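Local coordinates for AlyGC (Glaciecola chathamensis, PDB 5GKD), which is an alginate lyase of polysaccharide lyase family 6, which probably cleaves the marine polysaccharide alginate by beta-elimination, at residues S500-L513 with T530-R544. Sequence-based numbering, arbitrary orientation.
Sequences STLIEINNKGNLTL and TLIRTTRLPMQRNYR
R533 reaches across to T501 and E504 and gathers both with one guanidinium group, whose several N-H donors suit arginine to serve hydroxyl, carboxylate and backbone oxygen at once. Its CG sits between the backbone N and the carbonyl carbon (chi1 65°), and from there the extended chain carries NE to T501 OG1 at 2.8 Å, the hydroxyl lying somewhat out of the guanidinium plane. NH1 meets E504 OE1 at 2.9 Å in a salt bridge that uses the anti lone pair of the oxygen; the carboxylate and guanidinium planes stand 72° apart, giving one hydrogen bond rather than a flat, two-pronged pair. NH1 also donates to T534 O, which helps fix the rotation of the group. R536 NH1 sits over the centre of this guanidinium, 3.3 Å above its plane, and E121 of the second subunit is a long, weak ion-pair partner of both arginines. Beta-branched, apolar I503, I505 and I532 suit the opposite, buried surface of this parallel ladder: I532 CD1 packs on L513 CD1 at 3.9 Å, and I505 CG2 lies against Y543 CB. T534 shares their face, its hydroxyl engaged with G567 N. In the turn and at the start of the next strand, asparagine side-chain carbonyls stand in for main-chain acceptors. N507, within the type II turn from N506 to G509, takes the amide of Q540 on OD1 at 2.9 Å; N510, following the turn, receives R544 N on an OD1 lone pair at 2.8 Å. CB of N510 lies over one face of the R544 guanidinium, while ND2 is bonded to T482 OG1 and R544 NH2 to V434 O. Stacked parallel strands joined by corners and loops of unequal length are the coils of a right-handed parallel beta-helix, here in the C-terminal half of the chain.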
ATOM      1  N   SER A 500     -11.383  14.953  -0.246  1.00 29.70           N
ATOM      2  CA  SER A 500     -11.603  13.609   0.281  1.00 29.13           C
ATOM      3  C   SER A 500     -10.867  13.382   1.593  1.00 26.50           C
ATOM      4  O   SER A 500     -11.293  12.566   2.414  1.00 27.61           O
ATOM      5  CB  SER A 500     -11.159  12.572  -0.742  1.00 32.03           C
ATOM      6  OG  SER A 500     -12.166  12.389  -1.708  1.00 40.75           O
ATOM      7  N   THR A 501      -9.767  14.078   1.802  1.00 23.94           N
ATOM      8  CA  THR A 501      -9.028  14.014   3.046  1.00 26.86           C
ATOM      9  C   THR A 501      -8.868  15.422   3.580  1.00 27.73           C
ATOM     10  O   THR A 501      -8.641  16.360   2.812  1.00 30.32           O
ATOM     11  CB  THR A 501      -7.642  13.373   2.853  1.00 27.35           C
ATOM     12  OG1 THR A 501      -7.801  12.009   2.453  1.00 26.03           O
ATOM     13  CG2 THR A 501      -6.841  13.429   4.144  1.00 21.76           C
ATOM     14  N   LEU A 502      -9.027  15.563   4.893  1.00 25.60           N
ATOM     15  CA  LEU A 502      -8.688  16.803   5.570  1.00 27.95           C
ATOM     16  C   LEU A 502      -7.210  16.844   5.943  1.00 26.03           C
ATOM     17  O   LEU A 502      -6.496  17.779   5.580  1.00 28.55           O
ATOM     18  CB  LEU A 502      -9.550  16.961   6.821  1.00 25.36           C
ATOM     19  CG  LEU A 502      -9.253  18.231   7.602  1.00 26.73           C
ATOM     20  CD1 LEU A 502      -9.518  19.432   6.718  1.00 24.64           C
ATOM     21  CD2 LEU A 502     -10.070  18.277   8.875  1.00 22.08           C
ATOM     22  N   ILE A 503      -6.736  15.832   6.669  1.00 28.76           N
ATOM     23  CA  ILE A 503      -5.372  15.798   7.188  1.00 26.46           C
ATOM     24  C   ILE A 503      -4.721  14.466   6.840  1.00 24.64           C
ATOM     25  O   ILE A 503      -5.281  13.397   7.121  1.00 24.64           O
ATOM     26  CB  ILE A 503      -5.327  16.018   8.711  1.00 24.19           C
ATOM     27  CG1 ILE A 503      -5.857  17.400   9.062  1.00 25.68           C
ATOM     28  CG2 ILE A 503      -3.902  15.859   9.220  1.00 27.03           C
ATOM     29  CD1 ILE A 503      -5.979  17.630  10.544  1.00 27.45           C
ATOM     30  N   GLU A 504      -3.523  14.541   6.270  1.00 25.49           N
ATOM     31  CA  GLU A 504      -2.681  13.403   5.934  1.00 24.42           C
ATOM     32  C   GLU A 504      -1.424  13.453   6.791  1.00 24.13           C
ATOM     33  O   GLU A 504      -0.773  14.495   6.882  1.00 24.68           O
ATOM     34  CB  GLU A 504      -2.309  13.430   4.452  1.00 25.15           C
ATOM     35  CG  GLU A 504      -1.293  12.400   4.043  1.00 25.51           C
ATOM     36  CD  GLU A 504      -0.823  12.592   2.612  1.00 30.88           C
ATOM     37  OE1 GLU A 504      -1.285  11.851   1.724  1.00 31.54           O
ATOM     38  OE2 GLU A 504       0.009  13.493   2.378  1.00 40.06           O
ATOM     39  N   ILE A 505      -1.092  12.340   7.423  1.00 24.41           N
ATOM     40  CA  ILE A 505       0.075  12.259   8.291  1.00 22.78           C
ATOM     41  C   ILE A 505       1.185  11.547   7.520  1.00 20.64           C
ATOM     42  O   ILE A 505       1.073  10.361   7.196  1.00 21.81           O
ATOM     43  CB  ILE A 505      -0.246  11.556   9.617  1.00 22.40           C
ATOM     44  CG1 ILE A 505      -1.418  12.251  10.311  1.00 22.88           C
ATOM     45  CG2 ILE A 505       0.986  11.541  10.528  1.00 20.33           C
ATOM     46  CD1 ILE A 505      -1.892  11.558  11.597  1.00 21.96           C
ATOM     47  N   ASN A 506       2.249  12.283   7.226  1.00 21.86           N
ATOM     48  CA  ASN A 506       3.436  11.798   6.541  1.00 20.83           C
ATOM     49  C   ASN A 506       4.531  11.468   7.542  1.00 22.92           C
ATOM     50  O   ASN A 506       4.415  11.740   8.736  1.00 22.98           O
ATOM     51  CB  ASN A 506       3.954  12.847   5.554  1.00 23.14           C
ATOM     52  CG  ASN A 506       3.036  13.040   4.360  1.00 35.44           C
ATOM     53  OD1 ASN A 506       2.614  14.158   4.045  1.00 40.21           O
ATOM     54  ND2 ASN A 506       2.729  11.954   3.682  1.00 32.16           N
ATOM     55  N   ASN A 507       5.624  10.898   7.027  1.00 24.62           N
ATOM     56  CA  ASN A 507       6.820  10.685   7.827  1.00 22.44           C
ATOM     57  C   ASN A 507       7.171  11.944   8.598  1.00 25.39           C
ATOM     58  O   ASN A 507       7.167  13.042   8.041  1.00 24.55           O
ATOM     59  CB  ASN A 507       7.990  10.277   6.933  1.00 20.66           C
ATOM     60  CG  ASN A 507       7.847   8.870   6.412  1.00 22.98           C
ATOM     61  OD1 ASN A 507       7.316   7.996   7.094  1.00 21.93           O
ATOM     62  ND2 ASN A 507       8.317   8.640   5.201  1.00 21.03           N
ATOM     63  N   LYS A 508       7.453  11.776   9.893  1.00 23.98           N
ATOM     64  CA  LYS A 508       7.842  12.814  10.839  1.00 23.62           C
ATOM     65  C   LYS A 508       6.632  13.613  11.310  1.00 24.66           C
ATOM     66  O   LYS A 508       6.765  14.438  12.213  1.00 25.68           O
ATOM     67  CB  LYS A 508       8.918  13.767  10.276  1.00 24.93           C
ATOM     68  CG  LYS A 508      10.142  13.003   9.725  1.00 31.69           C
ATOM     69  CD  LYS A 508      11.097  13.869   8.937  1.00 33.28           C
ATOM     70  CE  LYS A 508      11.702  14.912   9.821  1.00 40.71           C
ATOM     71  NZ  LYS A 508      12.197  14.271  11.061  1.00 37.48           N
ATOM     72  N   GLY A 509       5.451  13.378  10.752  1.00 21.89           N
ATOM     73  CA  GLY A 509       4.259  14.035  11.243  1.00 20.73           C
ATOM     74  C   GLY A 509       3.746  13.389  12.520  1.00 23.48           C
ATOM     75  O   GLY A 509       3.731  12.166  12.666  1.00 23.12           O
ATOM     76  N   ASN A 510       3.346  14.235  13.462  1.00 22.45           N
ATOM     77  CA  ASN A 510       2.644  13.833  14.668  1.00 21.52           C
ATOM     78  C   ASN A 510       1.664  14.960  14.964  1.00 24.76           C
ATOM     79  O   ASN A 510       2.008  16.131  14.807  1.00 24.67           O
ATOM     80  CB  ASN A 510       3.600  13.588  15.860  1.00 19.67           C
ATOM     81  CG  ASN A 510       4.726  12.582  15.541  1.00 23.51           C
ATOM     82  OD1 ASN A 510       4.498  11.385  15.499  1.00 25.68           O
ATOM     83  ND2 ASN A 510       5.948  13.080  15.347  1.00 25.44           N
ATOM     84  N   LEU A 511       0.441  14.619  15.367  1.00 24.40           N
ATOM     85  CA  LEU A 511      -0.646  15.587  15.366  1.00 23.59           C
ATOM     86  C   LEU A 511      -1.401  15.579  16.688  1.00 23.24           C
ATOM     87  O   LEU A 511      -1.799  14.518  17.169  1.00 23.80           O
ATOM     88  CB  LEU A 511      -1.626  15.297  14.217  1.00 22.43           C
ATOM     89  CG  LEU A 511      -2.882  16.179  14.162  1.00 28.31           C
ATOM     90  CD1 LEU A 511      -2.507  17.647  13.960  1.00 25.10           C
ATOM     91  CD2 LEU A 511      -3.872  15.717  13.081  1.00 22.55           C
ATOM     92  N   THR A 512      -1.605  16.763  17.259  1.00 25.14           N
ATOM     93  CA  THR A 512      -2.570  16.970  18.328  1.00 23.27           C
ATOM     94  C   THR A 512      -3.641  17.932  17.842  1.00 26.23           C
ATOM     95  O   THR A 512      -3.323  18.997  17.305  1.00 29.98           O
ATOM     96  CB  THR A 512      -1.913  17.515  19.592  1.00 27.83           C
ATOM     97  OG1 THR A 512      -1.095  16.501  20.189  1.00 25.62           O
ATOM     98  CG2 THR A 512      -2.972  17.971  20.598  1.00 28.78           C
ATOM     99  N   LEU A 513      -4.899  17.532  17.981  1.00 27.57           N
ATOM    100  CA  LEU A 513      -6.047  18.399  17.777  1.00 26.02           C
ATOM    101  C   LEU A 513      -6.665  18.681  19.139  1.00 30.25           C
ATOM    102  O   LEU A 513      -6.932  17.750  19.906  1.00 29.52           O
ATOM    103  CB  LEU A 513      -7.091  17.762  16.855  1.00 26.05           C
ATOM    104  CG  LEU A 513      -6.691  17.410  15.427  1.00 24.74           C
ATOM    105  CD1 LEU A 513      -7.830  16.730  14.715  1.00 24.35           C
ATOM    106  CD2 LEU A 513      -6.277  18.635  14.672  1.00 26.74           C
ATOM    107  N   THR A 530     -12.017  10.028   3.741  1.00 20.45           N
ATOM    108  CA  THR A 530     -11.274   9.719   4.955  1.00 24.24           C
ATOM    109  C   THR A 530     -10.852  11.049   5.551  1.00 22.97           C
ATOM    110  O   THR A 530      -9.976  11.715   4.999  1.00 29.30           O
ATOM    111  CB  THR A 530     -10.050   8.835   4.665  1.00 24.06           C
ATOM    112  OG1 THR A 530      -9.199   9.498   3.731  1.00 28.43           O
ATOM    113  CG2 THR A 530     -10.449   7.491   4.077  1.00 20.13           C
ATOM    114  N   LEU A 531     -11.461  11.439   6.663  1.00 21.37           N
ATOM    115  CA  LEU A 531     -11.182  12.765   7.208  1.00 25.17           C
ATOM    116  C   LEU A 531      -9.727  12.887   7.637  1.00 24.42           C
ATOM    117  O   LEU A 531      -9.046  13.858   7.292  1.00 29.81           O
ATOM    118  CB  LEU A 531     -12.118  13.081   8.374  1.00 20.93           C
ATOM    119  CG  LEU A 531     -12.099  14.555   8.783  1.00 25.25           C
ATOM    120  CD1 LEU A 531     -12.974  15.400   7.877  1.00 20.18           C
ATOM    121  CD2 LEU A 531     -12.497  14.722  10.255  1.00 22.40           C
ATOM    122  N   ILE A 532      -9.227  11.915   8.386  1.00 23.15           N
ATOM    123  CA  ILE A 532      -7.835  11.900   8.816  1.00 23.61           C
ATOM    124  C   ILE A 532      -7.231  10.546   8.469  1.00 21.26           C
ATOM    125  O   ILE A 532      -7.896   9.510   8.571  1.00 23.49           O
ATOM    126  CB  ILE A 532      -7.695  12.194  10.323  1.00 24.67           C
ATOM    127  CG1 ILE A 532      -8.366  13.523  10.674  1.00 22.13           C
ATOM    128  CG2 ILE A 532      -6.221  12.195  10.742  1.00 24.31           C
ATOM    129  CD1 ILE A 532      -8.355  13.834  12.152  1.00 27.32           C
ATOM    130  N   ARG A 533      -5.973  10.552   8.039  1.00 21.61           N
ATOM    131  CA  ARG A 533      -5.316   9.315   7.640  1.00 18.68           C
ATOM    132  C   ARG A 533      -3.819   9.548   7.615  1.00 20.48           C
ATOM    133  O   ARG A 533      -3.354  10.689   7.612  1.00 23.20           O
ATOM    134  CB  ARG A 533      -5.805   8.824   6.262  1.00 21.31           C
ATOM    135  CG  ARG A 533      -5.472   9.740   5.073  1.00 21.75           C
ATOM    136  CD  ARG A 533      -5.817   9.102   3.710  1.00 20.14           C
ATOM    137  NE  ARG A 533      -5.751  10.085   2.632  1.00 22.58           N
ATOM    138  CZ  ARG A 533      -4.622  10.504   2.061  1.00 25.22           C
ATOM    139  NH1 ARG A 533      -3.449  10.004   2.446  1.00 25.02           N
ATOM    140  NH2 ARG A 533      -4.652  11.411   1.096  1.00 25.05           N
ATOM    141  N   THR A 534      -3.069   8.448   7.614  1.00 23.12           N
ATOM    142  CA  THR A 534      -1.671   8.525   7.247  1.00 18.75           C
ATOM    143  C   THR A 534      -1.554   8.680   5.739  1.00 19.39           C
ATOM    144  O   THR A 534      -2.504   8.449   4.993  1.00 21.03           O
ATOM    145  CB  THR A 534      -0.895   7.274   7.691  1.00 18.39           C
ATOM    146  OG1 THR A 534      -1.325   6.139   6.934  1.00 20.81           O
ATOM    147  CG2 THR A 534      -1.089   7.004   9.169  1.00 18.76           C
ATOM    148  N   THR A 535      -0.357   9.043   5.285  1.00 21.27           N
ATOM    149  CA  THR A 535      -0.021   8.843   3.882  1.00 21.60           C
ATOM    150  C   THR A 535      -0.291   7.397   3.480  1.00 21.72           C
ATOM    151  O   THR A 535      -0.256   6.481   4.306  1.00 22.50           O
ATOM    152  CB  THR A 535       1.446   9.187   3.609  1.00 21.05           C
ATOM    153  OG1 THR A 535       1.762   8.934   2.236  1.00 22.89           O
ATOM    154  CG2 THR A 535       2.370   8.364   4.481  1.00 20.18           C
ATOM    155  N   ARG A 536      -0.569   7.194   2.199  1.00 21.03           N
ATOM    156  CA  ARG A 536      -0.717   5.852   1.674  1.00 20.95           C
ATOM    157  C   ARG A 536       0.590   5.300   1.119  1.00 22.04           C
ATOM    158  O   ARG A 536       0.649   4.124   0.739  1.00 20.21           O
ATOM    159  CB  ARG A 536      -1.819   5.830   0.620  1.00 23.74           C
ATOM    160  CG  ARG A 536      -3.172   6.303   1.172  1.00 23.70           C
ATOM    161  CD  ARG A 536      -4.253   6.115   0.152  1.00 26.52           C
ATOM    162  NE  ARG A 536      -5.577   6.503   0.614  1.00 22.95           N
ATOM    163  CZ  ARG A 536      -6.182   7.632   0.260  1.00 25.14           C
ATOM    164  NH1 ARG A 536      -5.568   8.490  -0.530  1.00 23.07           N
ATOM    165  NH2 ARG A 536      -7.400   7.902   0.702  1.00 23.41           N
ATOM    166  N   LEU A 537       1.621   6.110   1.071  1.00 21.18           N
ATOM    167  CA  LEU A 537       2.951   5.585   0.834  1.00 22.70           C
ATOM    168  C   LEU A 537       3.403   4.869   2.099  1.00 22.50           C
ATOM    169  O   LEU A 537       3.195   5.398   3.196  1.00 23.69           O
ATOM    170  CB  LEU A 537       3.914   6.703   0.461  1.00 20.67           C
ATOM    171  CG  LEU A 537       3.820   7.213  -0.983  1.00 26.14           C
ATOM    172  CD1 LEU A 537       2.512   7.944  -1.273  1.00 22.43           C
ATOM    173  CD2 LEU A 537       5.005   8.121  -1.308  1.00 32.91           C
ATOM    174  N   PRO A 538       3.945   3.651   2.005  1.00 20.33           N
ATOM    175  CA  PRO A 538       4.435   2.964   3.206  1.00 21.06           C
ATOM    176  C   PRO A 538       5.386   3.878   3.954  1.00 21.75           C
ATOM    177  O   PRO A 538       6.289   4.481   3.365  1.00 20.52           O
ATOM    178  CB  PRO A 538       5.154   1.726   2.653  1.00 20.64           C
ATOM    179  CG  PRO A 538       4.652   1.542   1.281  1.00 21.56           C
ATOM    180  CD  PRO A 538       4.296   2.925   0.776  1.00 20.79           C
ATOM    181  N   MET A 539       5.147   4.025   5.246  1.00 20.59           N
ATOM    182  CA  MET A 539       5.898   4.986   6.039  1.00 20.23           C
ATOM    183  C   MET A 539       7.195   4.384   6.560  1.00 21.43           C
ATOM    184  O   MET A 539       7.348   3.170   6.677  1.00 23.76           O
ATOM    185  CB  MET A 539       5.061   5.497   7.210  1.00 20.89           C
ATOM    186  CG  MET A 539       3.774   6.173   6.790  1.00 20.83           C
ATOM    187  SD  MET A 539       2.794   6.761   8.179  1.00 22.12           S
ATOM    188  CE  MET A 539       3.836   8.051   8.821  1.00 16.83           C
ATOM    189  N   GLN A 540       8.129   5.269   6.887  1.00 24.75           N
ATOM    190  CA  GLN A 540       9.436   4.916   7.421  1.00 23.56           C
ATOM    191  C   GLN A 540       9.473   4.938   8.936  1.00 21.49           C
ATOM    192  O   GLN A 540      10.392   4.378   9.530  1.00 24.89           O
ATOM    193  CB  GLN A 540      10.486   5.897   6.877  1.00 23.50           C
ATOM    194  CG  GLN A 540      11.921   5.536   7.195  1.00 24.75           C
ATOM    195  CD  GLN A 540      12.875   6.693   7.000  1.00 29.68           C
ATOM    196  OE1 GLN A 540      12.698   7.756   7.593  1.00 34.33           O
ATOM    197  NE2 GLN A 540      13.907   6.491   6.177  1.00 27.62           N
ATOM    198  N   ARG A 541       8.466   5.522   9.563  1.00 23.76           N
ATOM    199  CA  ARG A 541       8.554   6.045  10.913  1.00 23.77           C
ATOM    200  C   ARG A 541       7.189   5.870  11.566  1.00 21.08           C
ATOM    201  O   ARG A 541       6.168   5.866  10.875  1.00 22.84           O
ATOM    202  CB  ARG A 541       8.952   7.520  10.804  1.00 24.08           C
ATOM    203  CG  ARG A 541       9.441   8.219  11.994  1.00 28.78           C
ATOM    204  CD  ARG A 541       9.965   9.542  11.534  1.00 24.29           C
ATOM    205  NE  ARG A 541      11.236   9.375  10.840  1.00 30.91           N
ATOM    206  CZ  ARG A 541      12.396   9.820  11.309  1.00 30.59           C
ATOM    207  NH1 ARG A 541      12.437  10.476  12.460  1.00 27.45           N
ATOM    208  NH2 ARG A 541      13.514   9.627  10.627  1.00 32.65           N
ATOM    209  N   ASN A 542       7.167   5.726  12.888  1.00 17.43           N
ATOM    210  CA  ASN A 542       5.894   5.700  13.608  1.00 21.09           C
ATOM    211  C   ASN A 542       5.316   7.121  13.719  1.00 20.38           C
ATOM    212  O   ASN A 542       5.965   8.109  13.383  1.00 20.79           O
ATOM    213  CB  ASN A 542       6.066   5.096  15.008  1.00 17.40           C
ATOM    214  CG  ASN A 542       6.651   3.687  14.983  1.00 19.93           C
ATOM    215  OD1 ASN A 542       6.563   2.982  13.983  1.00 22.65           O
ATOM    216  ND2 ASN A 542       7.239   3.272  16.093  1.00 18.63           N
ATOM    217  N   TYR A 543       4.085   7.229  14.220  1.00 19.40           N
ATOM    218  CA  TYR A 543       3.467   8.538  14.412  1.00 19.59           C
ATOM    219  C   TYR A 543       2.640   8.529  15.692  1.00 20.89           C
ATOM    220  O   TYR A 543       2.304   7.477  16.228  1.00 22.13           O
ATOM    221  CB  TYR A 543       2.590   8.952  13.202  1.00 17.37           C
ATOM    222  CG  TYR A 543       1.369   8.094  13.040  1.00 17.47           C
ATOM    223  CD1 TYR A 543       1.442   6.854  12.415  1.00 16.65           C
ATOM    224  CD2 TYR A 543       0.153   8.498  13.544  1.00 18.24           C
ATOM    225  CE1 TYR A 543       0.331   6.057  12.288  1.00 17.18           C
ATOM    226  CE2 TYR A 543      -0.973   7.707  13.408  1.00 22.09           C
ATOM    227  CZ  TYR A 543      -0.877   6.487  12.789  1.00 18.87           C
ATOM    228  OH  TYR A 543      -1.997   5.706  12.682  1.00 19.84           O
ATOM    229  N   ARG A 544       2.302   9.730  16.162  1.00 22.48           N
ATOM    230  CA  ARG A 544       1.460   9.953  17.327  1.00 20.95           C
ATOM    231  C   ARG A 544       0.249  10.795  16.932  1.00 23.10           C
ATOM    232  O   ARG A 544       0.373  11.757  16.170  1.00 24.18           O
ATOM    233  CB  ARG A 544       2.242  10.665  18.448  1.00 21.78           C
ATOM    234  CG  ARG A 544       3.365   9.853  19.064  1.00 25.48           C
ATOM    235  CD  ARG A 544       4.333  10.714  19.857  1.00 24.43           C
ATOM    236  NE  ARG A 544       5.277  11.419  18.995  1.00 29.23           N
ATOM    237  CZ  ARG A 544       5.805  12.604  19.285  1.00 27.66           C
ATOM    238  NH1 ARG A 544       5.478  13.215  20.415  1.00 26.84           N
ATOM    239  NH2 ARG A 544       6.641  13.183  18.442  1.00 23.79           N
TER
HETATM  240  O   HOH W   1      -0.857   9.315   0.181  1.00 29.66           O
HETATM  241  O   HOH W   2       8.764   6.297   3.872  1.00 25.63           O
HETATM  242  O   HOH W   3       5.859  10.269  11.875  1.00 21.78           O
HETATM  243  O   HOH W   4       6.638   9.840  16.835  1.00 30.57           O